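Local coordinates for Non-structural protein 2 (Human rotavirus C, PDB 2GU0) that probably takes part in viral genome replication and packaging as a homooctamer, binding single-stranded RNA, hydrolysing nucleoside triphosphates and helping to form viroplasms, at residues A[35-38]-A[39-42]; A[98-101]-A[102-105]. All blocks are in the same frame, centred on the assembly; numbering follows the deposited sequence.

Contact 1. Residues A[35-38]-A[39-42]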
loop_
_atom_site.group_PDB
_atom_site.type_symbol
_atom_site.label_atom_id
_atom_site.label_comp_id
_atom_site.label_asym_id
_atom_site.label_seq_id
_atom_site.Cartn_x
_atom_site.Cartn_y
_atom_site.Cartn_z
ATOM N N VAL A 35 16.896 35.442 24.185
ATOM C CA VAL A 35 16.174 36.662 24.501
ATOM C C VAL A 35 16.596 37.232 25.844
ATOM O O VAL A 35 16.670 36.508 26.836
ATOM C CB VAL A 35 14.664 36.386 24.521
ATOM C CG1 VAL A 35 13.893 37.682 24.703
ATOM C CG2 VAL A 35 14.257 35.666 23.226
ATOM N N GLU A 36 16.878 38.533 25.869
ATOM C CA GLU A 36 17.285 39.195 27.099
ATOM C C GLU A 36 16.116 39.203 28.070
ATOM O O GLU A 36 14.966 39.326 27.657
ATOM C CB GLU A 36 17.737 40.625 26.809
ATOM C CG GLU A 36 19.082 40.725 26.086
ATOM C CD GLU A 36 20.255 40.167 26.900
ATOM O OE1 GLU A 36 20.513 40.668 28.024
ATOM O OE2 GLU A 36 20.926 39.228 26.408
ATOM N N LYS A 37 16.417 39.074 29.359
ATOM C CA LYS A 37 15.391 39.039 30.397
ATOM C C LYS A 37 14.330 40.125 30.222
ATOM O O LYS A 37 13.135 39.856 30.268
ATOM C CB LYS A 37 16.049 39.161 31.773
ATOM C CG LYS A 37 15.231 38.556 32.907
ATOM C CD LYS A 37 14.807 37.119 32.566
ATOM C CE LYS A 37 14.177 36.380 33.754
ATOM N NZ LYS A 37 15.193 36.074 34.807
ATOM N N ASP A 38 14.770 41.353 30.004
ATOM C CA ASP A 38 13.861 42.468 29.824
ATOM C C ASP A 38 12.844 42.279 28.692
ATOM O O ASP A 38 11.933 43.093 28.536
ATOM C CB ASP A 38 14.672 43.747 29.583
ATOM C CG ASP A 38 16.148 43.462 29.271
ATOM O OD1 ASP A 38 16.944 43.214 30.217
ATOM O OD2 ASP A 38 16.504 43.475 28.071
ATOM N N GLN A 39 12.978 41.205 27.916
ATOM C CA GLN A 39 12.068 40.969 26.794
ATOM C C GLN A 39 11.185 39.722 26.878
ATOM O O GLN A 39 10.211 39.595 26.129
ATOM C CB GLN A 39 12.864 40.895 25.492
ATOM C CG GLN A 39 13.683 42.131 25.156
ATOM C CD GLN A 39 12.831 43.355 24.867
ATOM O OE1 GLN A 39 12.027 43.365 23.930
ATOM N NE2 GLN A 39 13.009 44.398 25.675
ATOM N N ARG A 40 11.520 38.808 27.782
ATOM C CA ARG A 40 10.793 37.547 27.942
ATOM C C ARG A 40 9.258 37.629 27.972
ATOM O O ARG A 40 8.570 36.689 27.566
ATOM C CB ARG A 40 11.279 36.837 29.210
ATOM C CG ARG A 40 12.798 36.758 29.376
ATOM C CD ARG A 40 13.445 35.807 28.388
ATOM N NE ARG A 40 14.868 35.595 28.661
ATOM C CZ ARG A 40 15.353 35.069 29.786
ATOM N NH1 ARG A 40 14.537 34.695 30.764
ATOM N NH2 ARG A 40 16.661 34.908 29.932
ATOM N N SER A 41 8.717 38.742 28.445
ATOM C CA SER A 41 7.272 38.883 28.526
ATOM C C SER A 41 6.616 39.482 27.282
ATOM O O SER A 41 5.406 39.672 27.252
ATOM C CB SER A 41 6.911 39.720 29.743
ATOM O OG SER A 41 7.389 41.040 29.577
ATOM N N ASN A 42 7.406 39.777 26.256
ATOM C CA ASN A 42 6.857 40.333 25.020
ATOM C C ASN A 42 6.708 39.273 23.933
ATOM O O ASN A 42 7.442 38.283 23.910
ATOM C CB ASN A 42 7.759 41.443 24.473
ATOM C CG ASN A 42 7.912 42.619 25.432
ATOM O OD1 ASN A 42 6.928 43.169 25.939
ATOM N ND2 ASN A 42 9.155 43.022 25.665
#
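A bend at chi2 (-70°), followed by an extended chi3, folds the Arg-40 side chain back along the chain toward Val-35 and Lys-37. Arg-40 NE then donates to Val-35 O at 2.7 Å. The N-H points almost straight at the oxygen (173°), which lies close to the guanidinium plane. The donor itself stands 45° above the carbonyl plane. Lys-37 covers one face of the guanidinium with its CD methylene; its like-charged NZ remains 4.3 Å from Arg-40 NH1, so the aliphatic part of the lysine carries this approach. On the backbone, Arg-40 N donates to Lys-37 O at 3.1 Å. Val-35 CG1, anti to its own N, packs against Gln-39 CB at 3.5 Å, the two side chains crossing at about a right angle. Gln-39 also opens a type I turn, closed by Asn-42 N bonding to Gln-39 O at 2.8 Å. These interactions shape an exposed connection between helix 24-32 and strand 44-45 in the N-terminal region. Arg-40 shares a backbone hydrogen bond with Glu-56, and Val-35 rests on Pro-55, tying the connection to the loop that follows strand 51-52.

Contact 2. Residues A[98-101]-A[102-105]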
loop_
_atom_site.group_PDB
_atom_site.type_symbol
_atom_site.label_atom_id
_atom_site.label_comp_id
_atom_site.label_asym_id
_atom_site.label_seq_id
_atom_site.Cartn_x
_atom_site.Cartn_y
_atom_site.Cartn_z
ATOM N N GLN A 98 -7.290 45.170 26.283
ATOM C CA GLN A 98 -6.428 45.039 27.450
ATOM C C GLN A 98 -5.444 43.893 27.236
ATOM O O GLN A 98 -5.833 42.729 27.197
ATOM C CB GLN A 98 -7.265 44.774 28.702
ATOM C CG GLN A 98 -7.414 45.985 29.622
ATOM C CD GLN A 98 -8.055 45.629 30.953
ATOM O OE1 GLN A 98 -9.272 45.457 31.041
ATOM N NE2 GLN A 98 -7.233 45.495 31.993
ATOM N N PHE A 99 -4.168 44.230 27.097
ATOM C CA PHE A 99 -3.145 43.224 26.873
ATOM C C PHE A 99 -3.310 42.013 27.785
ATOM O O PHE A 99 -2.967 40.898 27.409
ATOM C CB PHE A 99 -1.745 43.822 27.066
ATOM C CG PHE A 99 -0.632 42.824 26.873
ATOM C CD1 PHE A 99 -0.365 42.294 25.611
ATOM C CD2 PHE A 99 0.111 42.368 27.959
ATOM C CE1 PHE A 99 0.619 41.322 25.438
ATOM C CE2 PHE A 99 1.099 41.394 27.794
ATOM C CZ PHE A 99 1.352 40.870 26.534
ATOM N N ASP A 100 -3.840 42.227 28.981
ATOM C CA ASP A 100 -4.027 41.133 29.922
ATOM C C ASP A 100 -4.837 39.951 29.395
ATOM O O ASP A 100 -4.606 38.811 29.805
ATOM C CB ASP A 100 -4.679 41.649 31.204
ATOM C CG ASP A 100 -3.663 42.049 32.253
ATOM O OD1 ASP A 100 -2.913 41.164 32.720
ATOM O OD2 ASP A 100 -3.612 43.246 32.613
ATOM N N ILE A 101 -5.786 40.211 28.498
ATOM C CA ILE A 101 -6.617 39.137 27.959
ATOM C C ILE A 101 -5.734 37.993 27.451
ATOM O O ILE A 101 -6.026 36.813 27.646
ATOM C CB ILE A 101 -7.517 39.653 26.824
ATOM C CG1 ILE A 101 -8.637 38.650 26.564
ATOM C CG2 ILE A 101 -6.701 39.889 25.566
ATOM C CD1 ILE A 101 -9.649 39.120 25.547
ATOM N N VAL A 102 -4.636 38.380 26.819
ATOM C CA VAL A 102 -3.642 37.471 26.274
ATOM C C VAL A 102 -3.042 36.528 27.343
ATOM O O VAL A 102 -2.410 35.524 27.012
ATOM C CB VAL A 102 -2.527 38.320 25.595
ATOM C CG1 VAL A 102 -1.152 37.819 25.963
ATOM C CG2 VAL A 102 -2.722 38.315 24.102
ATOM N N LYS A 103 -3.252 36.835 28.619
ATOM C CA LYS A 103 -2.695 36.002 29.684
ATOM C C LYS A 103 -3.746 35.062 30.270
ATOM O O LYS A 103 -3.476 34.302 31.216
ATOM C CB LYS A 103 -2.079 36.890 30.776
ATOM C CG LYS A 103 -1.117 37.940 30.204
ATOM C CD LYS A 103 -0.579 38.931 31.241
ATOM C CE LYS A 103 0.500 38.306 32.114
ATOM N NZ LYS A 103 1.081 39.283 33.080
ATOM N N THR A 104 -4.937 35.103 29.682
ATOM C CA THR A 104 -6.037 34.253 30.109
ATOM C C THR A 104 -5.703 32.784 29.898
ATOM O O THR A 104 -5.357 32.375 28.798
ATOM C CB THR A 104 -7.285 34.535 29.300
ATOM O OG1 THR A 104 -7.634 35.916 29.414
ATOM C CG2 THR A 104 -8.423 33.667 29.782
ATOM N N VAL A 105 -5.800 31.983 30.947
ATOM C CA VAL A 105 -5.527 30.568 30.801
ATOM C C VAL A 105 -6.720 29.964 30.088
ATOM O O VAL A 105 -7.859 30.175 30.475
ATOM C CB VAL A 105 -5.315 29.893 32.158
ATOM C CG1 VAL A 105 -5.384 28.385 32.006
ATOM C CG2 VAL A 105 -3.948 30.293 32.706
#
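The Phe-99 ring meets Val-102 obliquely, the CG1 methyl of Val-102 lying 4.0 Å from both CE1 and CZ of the ring. The same ring touches Phe-10 of strand 8-11, which Val-102 also contacts, so the three side chains form an apolar group. The carboxylate of Asp-100 approaches the aliphatic chain of Lys-103, with OD1 3.6 Å from CD. Asp-100 OD1 is 4.4 Å from Lys-103 NZ, too far for a salt bridge. Successive backbone bonds define the 3-10 segment 99-103: Val-102 N donates to Phe-99 O at 3.1 Å, and Lys-103 N to Asp-100 O at 2.7 Å. At the next step Thr-104 N donates to Ile-101 O at 2.9 Å, and Thr-104 OG1 donates to the same oxygen at 2.6 Å. The hydroxyl is placed by chi1 of -57°, which sets OG1 beside the threonine's own N and lets both donors reach one acceptor. They approach differently: OG1 is tilted only 15° from the carbonyl plane, whereas N stands 53° above it. Backbone hydrogen bonds of Val-102 with Ala-5 and of Thr-104 with Leu-4 join this turn to the chain just before strand 8-11. Chemically, two donors on Ile-101 O would be expected to polarise this carbonyl somewhat, while the Asp-100/Lys-103 pair probably adds a modest electrostatic attraction at the surface.

Overall arrangement
Contacts 1 and 2 follow one another along the chain and lie with their centres about 17 Å apart, on the same side of the chain's centre and both in the N-terminal part of the protein. They meet directly through packing, Ser-41 O lying 4.3 Å from Phe-99 CZ, while Tyr-43, just after contact 1, touches Val-102 of contact 2. Their relation to the predicted ATP site differs. Contact 1 lies away from it, whereas in contact 2 the side chain of Thr-104 is about 8 Å from that of Gln-107 and about 11 Å from that of Lys-220, both predicted to bind ATP. Residues 98-105 thus run toward the predicted ATP-binding residues 107-109, which follow shortly after in the chain.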